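Local coordinates for uncharacterized protein (Bacillus subtilis, PDB 5DQV), which is a metal-dependent nucleotide pyrophosphohydrolase built on an all-helical HD domain, crystallised here with a nickel ion, at residues E48-D53 with T178-E183; K168-I173 with F191-I196. All coordinates share one frame; numbering follows the deposited sequence.

Contact 1 (E48-D53 with T178-E183); sequences EKENAD and TDTARE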
loop_
_atom_site.group_PDB
_atom_site.type_symbol
_atom_site.label_atom_id
_atom_site.label_comp_id
_atom_site.label_asym_id
_atom_site.label_seq_id
_atom_site.Cartn_x
_atom_site.Cartn_y
_atom_site.Cartn_z
ATOM N N GLU A 48 -1.302 26.950 14.031
ATOM C CA GLU A 48 -0.608 27.677 15.078
ATOM C C GLU A 48 0.618 28.429 14.540
ATOM O O GLU A 48 0.801 29.607 14.839
ATOM C CB GLU A 48 -0.277 26.754 16.278
ATOM C CG GLU A 48 0.316 27.551 17.483
ATOM C CD GLU A 48 1.837 27.773 17.419
ATOM O OE1 GLU A 48 2.523 26.998 16.710
ATOM O OE2 GLU A 48 2.367 28.708 18.107
ATOM N N LYS A 49 1.421 27.785 13.700
ATOM C CA LYS A 49 2.558 28.445 13.057
ATOM C C LYS A 49 2.118 29.601 12.174
ATOM O O LYS A 49 2.828 30.602 12.069
ATOM C CB LYS A 49 3.365 27.450 12.208
ATOM C CG LYS A 49 4.007 26.275 12.998
ATOM C CD LYS A 49 5.106 26.756 13.856
ATOM C CE LYS A 49 5.849 25.617 14.483
ATOM N NZ LYS A 49 6.778 26.175 15.473
ATOM N N GLU A 50 0.958 29.451 11.537
ATOM C CA GLU A 50 0.481 30.442 10.556
ATOM C C GLU A 50 -0.412 31.526 11.181
ATOM O O GLU A 50 -0.862 32.418 10.492
ATOM C CB GLU A 50 -0.248 29.712 9.423
ATOM C CG GLU A 50 0.673 28.823 8.576
ATOM C CD GLU A 50 1.536 29.609 7.634
ATOM O OE1 GLU A 50 1.060 30.657 7.086
ATOM O OE2 GLU A 50 2.703 29.215 7.438
ATOM N N ASN A 51 -0.674 31.421 12.485
ATOM C CA ASN A 51 -1.576 32.332 13.216
ATOM C C ASN A 51 -2.975 32.365 12.646
ATOM O O ASN A 51 -3.567 33.440 12.540
ATOM C CB ASN A 51 -1.024 33.771 13.219
ATOM C CG ASN A 51 0.152 33.941 14.130
ATOM O OD1 ASN A 51 1.273 34.121 13.677
ATOM N ND2 ASN A 51 -0.104 33.913 15.422
ATOM N N ALA A 52 -3.506 31.196 12.286
ATOM C CA ALA A 52 -4.853 31.074 11.781
ATOM C C ALA A 52 -5.763 30.850 12.995
ATOM O O ALA A 52 -5.273 30.616 14.104
ATOM C CB ALA A 52 -4.933 29.921 10.797
ATOM N N ASP A 53 -7.065 30.974 12.817
ATOM C CA ASP A 53 -8.007 30.688 13.910
ATOM C C ASP A 53 -8.035 29.202 14.197
ATOM O O ASP A 53 -8.551 28.431 13.378
ATOM C CB ASP A 53 -9.400 31.139 13.535
ATOM C CG ASP A 53 -10.409 30.973 14.694
ATOM O OD1 ASP A 53 -10.606 29.890 15.334
ATOM O OD2 ASP A 53 -11.039 31.971 14.944
ATOM N N THR A 178 0.484 27.203 2.399
ATOM C CA THR A 178 1.183 27.928 3.473
ATOM C C THR A 178 2.668 27.618 3.441
ATOM O O THR A 178 3.076 26.543 2.972
ATOM C CB THR A 178 0.592 27.583 4.868
ATOM O OG1 THR A 178 0.766 26.184 5.148
ATOM C CG2 THR A 178 -0.913 27.899 4.926
ATOM N N ASP A 179 3.457 28.570 3.946
ATOM C CA ASP A 179 4.877 28.380 4.151
ATOM C C ASP A 179 5.146 27.168 5.053
ATOM O O ASP A 179 6.026 26.362 4.731
ATOM C CB ASP A 179 5.504 29.649 4.752
ATOM C CG ASP A 179 5.559 30.814 3.745
ATOM O OD1 ASP A 179 5.391 30.553 2.528
ATOM O OD2 ASP A 179 5.766 31.972 4.182
ATOM N N THR A 180 4.373 27.031 6.138
ATOM C CA THR A 180 4.577 25.937 7.072
ATOM C C THR A 180 4.360 24.591 6.376
ATOM O O THR A 180 5.184 23.673 6.478
ATOM C CB THR A 180 3.667 26.047 8.307
ATOM O OG1 THR A 180 3.930 27.295 8.961
ATOM C CG2 THR A 180 3.954 24.875 9.297
ATOM N N ALA A 181 3.252 24.475 5.658
ATOM C CA ALA A 181 2.948 23.254 4.912
ATOM C C ALA A 181 3.981 22.973 3.830
ATOM O O ALA A 181 4.346 21.811 3.604
ATOM C CB ALA A 181 1.526 23.318 4.289
ATOM N N ARG A 182 4.437 24.021 3.145
ATOM C CA ARG A 182 5.408 23.839 2.091
ATOM C C ARG A 182 6.691 23.203 2.659
ATOM O O ARG A 182 7.280 22.300 2.060
ATOM C CB ARG A 182 5.721 25.167 1.388
ATOM C CG ARG A 182 6.030 25.004 -0.041
ATOM C CD ARG A 182 6.095 26.334 -0.793
ATOM N NE ARG A 182 4.742 26.848 -1.050
ATOM C CZ ARG A 182 4.209 27.941 -0.530
ATOM N NH1 ARG A 182 4.893 28.719 0.305
ATOM N NH2 ARG A 182 2.966 28.266 -0.856
ATOM N N GLU A 183 7.081 23.663 3.829
ATOM C CA GLU A 183 8.257 23.136 4.489
ATOM C C GLU A 183 8.059 21.661 4.839
ATOM O O GLU A 183 8.924 20.840 4.537
ATOM C CB GLU A 183 8.545 23.953 5.736
ATOM C CG GLU A 183 9.898 23.740 6.272
ATOM C CD GLU A 183 10.239 24.753 7.345
ATOM O OE1 GLU A 183 9.700 25.882 7.320
ATOM O OE2 GLU A 183 11.072 24.406 8.211
HETATM O O HOH W 1 2.075 31.164 4.683
#
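Glu50, in the last turn of helix 33-50, lays its carboxylate against the first turn of helix 179-202, where backbone N-H groups point outward without helical partners. Glu50 OE2 is gripped twice by one residue: Thr180 N donates to it at 3.0 Å, about 33° out of the carboxylate plane, and Thr180 OG1 donates at 2.7 Å to the anti lone pair. The hydroxyl is placed for this by a chi1 of -58°, which sets OG1 beside its own backbone N so that both donors converge on one oxygen. Glu50 OE1 accepts a hydrogen bond from a water at 2.7 Å, and that water in turn accepts from Asp179 N. Thr178, the N-cap, accepts from Ala181 N with its OG1 at 3.1 Å.

The close-packed side lies around Thr178, which is buried and also packs on Ile46 and Val125, with its CB 3.6 Å from Glu50 CD. Toward solvent the contact thins: Lys49 CB lies 3.3 Å from Thr180 OG1, but the rest of the lysine chain leads away, while the exposed Asp179 is paired with Arg182 of the same turn.

The N-H groups of the first turn are thus all met, Thr180 N directly by Glu50, Asp179 N through the water and Ala181 N by the threonine cap, and a carboxylate at this helix end probably gains further from the favourable helix dipole.

Contact 2 (K168-I173 with F191-I196); sequences KLLRLI and FMLQYI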
loop_
_atom_site.group_PDB
_atom_site.type_symbol
_atom_site.label_atom_id
_atom_site.label_comp_id
_atom_site.label_asym_id
_atom_site.label_seq_id
_atom_site.Cartn_x
_atom_site.Cartn_y
_atom_site.Cartn_z
ATOM N N LYS A 168 -0.550 12.390 -9.881
ATOM C CA LYS A 168 -1.168 13.238 -8.841
ATOM C C LYS A 168 -0.295 13.493 -7.601
ATOM O O LYS A 168 -0.071 14.646 -7.224
ATOM C CB LYS A 168 -2.503 12.636 -8.408
ATOM C CG LYS A 168 -3.358 13.596 -7.578
ATOM C CD LYS A 168 -4.271 12.906 -6.541
ATOM C CE LYS A 168 -5.078 13.939 -5.701
ATOM N NZ LYS A 168 -5.023 13.706 -4.202
ATOM N N LEU A 169 0.194 12.439 -6.954
ATOM C CA LEU A 169 0.742 12.614 -5.601
ATOM C C LEU A 169 2.043 13.420 -5.621
ATOM O O LEU A 169 2.251 14.326 -4.773
ATOM C CB LEU A 169 0.950 11.257 -4.939
ATOM C CG LEU A 169 -0.340 10.461 -4.773
ATOM C CD1 LEU A 169 -0.006 9.203 -4.040
ATOM C CD2 LEU A 169 -1.391 11.256 -3.999
ATOM N N LEU A 170 2.880 13.176 -6.657
ATOM C CA LEU A 170 4.154 13.920 -6.829
ATOM C C LEU A 170 3.968 15.378 -7.215
ATOM O O LEU A 170 4.921 16.132 -7.252
ATOM C CB LEU A 170 5.132 13.170 -7.798
ATOM C CG LEU A 170 5.651 11.845 -7.231
ATOM C CD1 LEU A 170 6.465 10.979 -8.284
ATOM C CD2 LEU A 170 6.480 12.089 -5.937
ATOM N N ARG A 171 2.741 15.793 -7.535
ATOM C CA ARG A 171 2.464 17.178 -7.851
ATOM C C ARG A 171 1.903 17.981 -6.709
ATOM O O ARG A 171 1.844 19.221 -6.789
ATOM C CB ARG A 171 1.473 17.269 -8.996
ATOM C CG ARG A 171 2.004 16.595 -10.197
ATOM C CD ARG A 171 0.980 16.533 -11.298
ATOM N NE ARG A 171 1.453 15.565 -12.273
ATOM C CZ ARG A 171 1.182 15.606 -13.569
ATOM N NH1 ARG A 171 0.406 16.564 -14.064
ATOM N NH2 ARG A 171 1.691 14.678 -14.365
ATOM N N LEU A 172 1.541 17.308 -5.629
ATOM C CA LEU A 172 0.860 17.996 -4.536
ATOM C C LEU A 172 1.742 19.056 -3.883
ATOM O O LEU A 172 1.242 20.130 -3.483
ATOM C CB LEU A 172 0.345 16.944 -3.520
ATOM C CG LEU A 172 -0.854 16.168 -4.006
ATOM C CD1 LEU A 172 -1.274 15.080 -2.933
ATOM C CD2 LEU A 172 -1.991 17.120 -4.366
ATOM N N ILE A 173 3.055 18.812 -3.816
ATOM C CA ILE A 173 3.959 19.781 -3.177
ATOM C C ILE A 173 3.914 21.159 -3.863
ATOM O O ILE A 173 4.048 22.200 -3.201
ATOM C CB ILE A 173 5.431 19.257 -3.104
ATOM C CG1 ILE A 173 6.329 20.254 -2.347
ATOM C CG2 ILE A 173 6.001 18.958 -4.502
ATOM C CD1 ILE A 173 7.230 19.623 -1.332
ATOM N N PHE A 191 10.903 11.992 0.498
ATOM C CA PHE A 191 10.836 10.579 0.926
ATOM C C PHE A 191 10.073 9.738 -0.136
ATOM O O PHE A 191 10.440 8.619 -0.481
ATOM C CB PHE A 191 10.164 10.438 2.309
ATOM C CG PHE A 191 10.148 9.027 2.791
ATOM C CD1 PHE A 191 11.291 8.458 3.292
ATOM C CD2 PHE A 191 9.036 8.238 2.588
ATOM C CE1 PHE A 191 11.294 7.140 3.683
ATOM C CE2 PHE A 191 9.028 6.912 2.951
ATOM C CZ PHE A 191 10.139 6.360 3.494
ATOM N N MET A 192 8.984 10.286 -0.641
ATOM C CA MET A 192 8.199 9.607 -1.669
ATOM C C MET A 192 9.075 9.418 -2.958
ATOM O O MET A 192 9.055 8.369 -3.551
ATOM C CB MET A 192 6.962 10.459 -1.963
ATOM C CG MET A 192 5.879 9.812 -2.732
ATOM S SD MET A 192 4.233 10.749 -2.608
ATOM C CE MET A 192 4.788 12.449 -2.867
ATOM N N LEU A 193 9.912 10.390 -3.300
ATOM C CA LEU A 193 10.860 10.225 -4.395
ATOM C C LEU A 193 11.877 9.099 -4.105
ATOM O O LEU A 193 12.173 8.303 -4.984
ATOM C CB LEU A 193 11.571 11.519 -4.699
ATOM C CG LEU A 193 10.734 12.566 -5.469
ATOM C CD1 LEU A 193 11.485 13.902 -5.616
ATOM C CD2 LEU A 193 10.375 12.017 -6.863
ATOM N N GLN A 194 12.376 9.012 -2.869
ATOM C CA GLN A 194 13.228 7.881 -2.498
ATOM C C GLN A 194 12.541 6.520 -2.636
ATOM O O GLN A 194 13.167 5.534 -3.085
ATOM C CB GLN A 194 13.865 8.127 -1.119
ATOM C CG GLN A 194 14.833 9.330 -1.147
ATOM C CD GLN A 194 15.969 9.204 -2.241
ATOM O OE1 GLN A 194 16.680 8.190 -2.305
ATOM N NE2 GLN A 194 16.086 10.240 -3.129
ATOM N N TYR A 195 11.248 6.475 -2.313
ATOM C CA TYR A 195 10.433 5.248 -2.387
ATOM C C TYR A 195 10.297 4.796 -3.855
ATOM O O TYR A 195 10.537 3.639 -4.203
ATOM C CB TYR A 195 9.060 5.458 -1.725
ATOM C CG TYR A 195 8.271 4.189 -1.772
ATOM C CD1 TYR A 195 7.533 3.887 -2.900
ATOM C CD2 TYR A 195 8.340 3.256 -0.763
ATOM C CE1 TYR A 195 6.839 2.712 -2.991
ATOM C CE2 TYR A 195 7.657 2.055 -0.860
ATOM C CZ TYR A 195 6.912 1.812 -2.015
ATOM O OH TYR A 195 6.206 0.647 -2.218
ATOM N N ILE A 196 9.997 5.745 -4.729
ATOM C CA ILE A 196 9.969 5.497 -6.158
ATOM C C ILE A 196 11.306 4.973 -6.687
ATOM O O ILE A 196 11.348 4.021 -7.480
ATOM C CB ILE A 196 9.529 6.761 -6.926
ATOM C CG1 ILE A 196 8.049 7.022 -6.655
ATOM C CG2 ILE A 196 9.804 6.637 -8.430
ATOM C CD1 ILE A 196 7.657 8.461 -6.991
#
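The C-terminal end of helix 161-169 and the type I beta turn that follows it, Leu169 to Leu172, pack on the middle of the long C-terminal helix 179-202. The contact is wholly apolar, with no hydrogen bond across it. Leu170 is central. Its CD2 methyl lies 3.5 Å from Met192 CE and 4.0 Å from Leu193 CD2, while Leu170 CG is 3.9 Å from Ile196 CD1. Leu170 and Met192 lie alongside each other, pointing opposite ways, and the methionine is extended until its last torsion (chi3 45°) bends CE back to the turn. Cutting Leu170 back to an alanine would remove both methyls and is likely to leave a gap beside Met192 CE and Leu193 CD2. Tyr162 and Phe166 of helix 161-169 also pack on Ile196, and Leu169 reaches Ala143 of helix 136-150. Farther round the long helix, Tyr195 OH bonds to Ala137 O of the second subunit, so the helix serves the dimer as well. The sulfur meets Leu169 at CB, 4.1 Å from Met192 SD, and Met192 CE stops 3.7 Å from Leu169 O.

How the contacts relate
Helix 179-202 is common to both contacts: contact 1 holds its first turn against the end of helix 33-50, and contact 2 seats its middle on the turn after helix 161-169. Their centres lie 21 Å apart, yet their nearest atoms approach to about 4 Å without touching. The chemistry divides accordingly, polar at the exposed helix start and apolar in the buried part. Neither supplies a ligand to the nickel site of His35, His64, Asp65 and Asp130, although the side chain of Leu169 in contact 2 is about 12 Å from the ion. Contact 1 ties helix 179-202 to helix 33-50, which carries the nickel ligand His35, and contact 2 ties it to helix 161-169, which carries none.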